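Local coordinates for protein toxin PAU_02230 (Photorhabdus asymbiotica subsp. asymbiotica ATCC 43949, PDB 6HV6) that is a toxin of Photorhabdus asymbiotica, known as PaTox, modelled here as a mixed alpha-beta fragment with a six-stranded antiparallel sheet and a helical extension, at residues D131-R136 against G152-S157. The protein carries 1 engineered substitution. Numbering follows the deposited sequence.
Sequences DKKIER and GKMNES. With EDO (1,2-ethanediol), chain C.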
# COMPACT_ATOMS: atom_id res chain seq x y z
N ASP A 131 -7.66 -23.83 -9.87
CA ASP A 131 -9.11 -23.94 -9.65
C ASP A 131 -9.47 -25.25 -8.95
O ASP A 131 -10.39 -25.28 -8.13
CB ASP A 131 -9.85 -23.83 -10.98
CG ASP A 131 -10.24 -22.41 -11.30
OD1 ASP A 131 -10.55 -21.66 -10.35
OD2 ASP A 131 -10.21 -22.03 -12.48
N LYS A 132 -8.78 -26.34 -9.28
CA LYS A 132 -9.05 -27.61 -8.62
C LYS A 132 -8.66 -27.55 -7.15
O LYS A 132 -9.42 -27.99 -6.28
CB LYS A 132 -8.30 -28.74 -9.32
CG LYS A 132 -8.75 -30.12 -8.88
CD LYS A 132 -10.25 -30.22 -8.97
CE LYS A 132 -10.72 -31.66 -8.97
NZ LYS A 132 -12.18 -31.72 -9.28
N LYS A 133 -7.48 -27.01 -6.85
CA LYS A 133 -7.07 -26.80 -5.46
C LYS A 133 -8.10 -25.97 -4.69
O LYS A 133 -8.41 -26.25 -3.54
CB LYS A 133 -5.70 -26.12 -5.40
CG LYS A 133 -4.52 -26.99 -5.87
CD LYS A 133 -3.20 -26.32 -5.45
CE LYS A 133 -1.98 -27.21 -5.72
NZ LYS A 133 -1.59 -27.21 -7.17
N ILE A 134 -8.62 -24.91 -5.32
CA ILE A 134 -9.63 -24.10 -4.66
C ILE A 134 -10.90 -24.91 -4.44
O ILE A 134 -11.49 -24.87 -3.36
CB ILE A 134 -9.91 -22.83 -5.49
CG1 ILE A 134 -8.68 -21.91 -5.55
CG2 ILE A 134 -11.08 -22.07 -4.91
CD1 ILE A 134 -8.87 -20.76 -6.53
N GLU A 135 -11.34 -25.68 -5.45
CA GLU A 135 -12.51 -26.54 -5.27
C GLU A 135 -12.33 -27.49 -4.10
O GLU A 135 -13.27 -27.71 -3.33
CB GLU A 135 -12.79 -27.35 -6.54
CG GLU A 135 -13.41 -26.59 -7.66
CD GLU A 135 -13.70 -27.51 -8.85
OE1 GLU A 135 -13.63 -28.74 -8.68
OE2 GLU A 135 -13.99 -26.98 -9.95
N ARG A 136 -11.15 -28.10 -3.98
CA ARG A 136 -10.91 -29.02 -2.87
C ARG A 136 -10.89 -28.26 -1.54
O ARG A 136 -11.43 -28.74 -0.54
CB ARG A 136 -9.59 -29.77 -3.08
CG ARG A 136 -9.55 -30.57 -4.39
CD ARG A 136 -10.61 -31.68 -4.38
NE ARG A 136 -10.22 -32.71 -3.43
CZ ARG A 136 -10.98 -33.14 -2.43
NH1 ARG A 136 -12.19 -32.66 -2.26
NH2 ARG A 136 -10.51 -34.08 -1.61
N GLY A 152 -1.42 -23.31 1.89
CA GLY A 152 0.02 -23.20 1.73
C GLY A 152 0.45 -23.38 0.29
O GLY A 152 1.23 -22.59 -0.24
N LYS A 153 -0.08 -24.41 -0.38
CA LYS A 153 0.32 -24.69 -1.76
C LYS A 153 -0.16 -23.62 -2.73
O LYS A 153 0.48 -23.40 -3.77
CB LYS A 153 -0.22 -26.07 -2.19
CG LYS A 153 0.49 -27.26 -1.50
CD LYS A 153 -0.07 -28.62 -2.01
CE LYS A 153 0.66 -29.78 -1.34
NZ LYS A 153 2.13 -29.84 -1.65
N MET A 154 -1.28 -22.96 -2.43
CA MET A 154 -1.83 -21.90 -3.26
C MET A 154 -1.28 -20.51 -2.94
O MET A 154 -1.65 -19.55 -3.62
CB MET A 154 -3.35 -21.85 -3.11
CG MET A 154 -4.06 -23.03 -3.80
SD MET A 154 -5.84 -22.81 -3.68
CE MET A 154 -6.20 -23.47 -2.06
N ASN A 155 -0.42 -20.39 -1.93
CA ASN A 155 -0.10 -19.06 -1.40
C ASN A 155 0.50 -18.14 -2.46
O ASN A 155 0.17 -16.95 -2.52
CB ASN A 155 0.83 -19.18 -0.20
CG ASN A 155 0.94 -17.87 0.56
OD1 ASN A 155 -0.05 -17.36 1.08
ND2 ASN A 155 2.14 -17.32 0.61
N GLU A 156 1.40 -18.65 -3.28
CA GLU A 156 1.99 -17.78 -4.30
C GLU A 156 0.96 -17.38 -5.34
O GLU A 156 0.94 -16.23 -5.79
CB GLU A 156 3.19 -18.47 -4.95
CG GLU A 156 4.41 -18.60 -4.02
CD GLU A 156 4.80 -17.29 -3.35
OE1 GLU A 156 4.86 -16.25 -4.03
OE2 GLU A 156 5.04 -17.30 -2.12
N SER A 157 0.09 -18.31 -5.74
CA SER A 157 -0.96 -17.97 -6.69
C SER A 157 -1.90 -16.91 -6.12
O SER A 157 -2.29 -15.97 -6.82
CB SER A 157 -1.75 -19.22 -7.08
OG SER A 157 -0.92 -20.05 -7.86
C1 EDO C . 0.41 -17.96 -9.98
O1 EDO C . 1.74 -17.58 -10.37
C2 EDO C . -0.27 -18.70 -11.13
O2 EDO C . -1.46 -19.32 -10.62
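Met154 reaches across a helix-loop-helix pair to the Lys133-Ile134 step, a compact example of how one flexible thioether can join two helices. Helices 130-138 and 144-176 follow each other in the chain and pack at 133° between their directions, with axes 10.6 Å apart in these segments, in the helical part of the toxin, the centre of the contact about 24 Å from the centre of the chain. The apolar contact is built round sulfur. Met154 SD lies 3.5 Å from Ile134 CG1 and 3.7 Å from Lys133 CB, and the isoleucine chain lies roughly perpendicular to that of the methionine. Met86 of helix 80-93 touches both, making a three-helix junction. Aliphatic packing of the lysines continues the interface: Lys133 runs alongside Met154, pointing the other way, its CD 3.8 Å from Met154 CG, and its CE meets Lys153 CB at 4.1 Å. The ammonium groups have polar partners ahead of helix 130-138, Lys133 NZ hydrogen-bonding to Leu128 O and Lys153 NZ to Asn126 OD1 and Tyr117 O. A bend at the last torsion of the methionine (chi3 -84°) turns its methyl toward the backbone of helix 130-138, where Met154 CE rests 3.8 Å from Lys133 O.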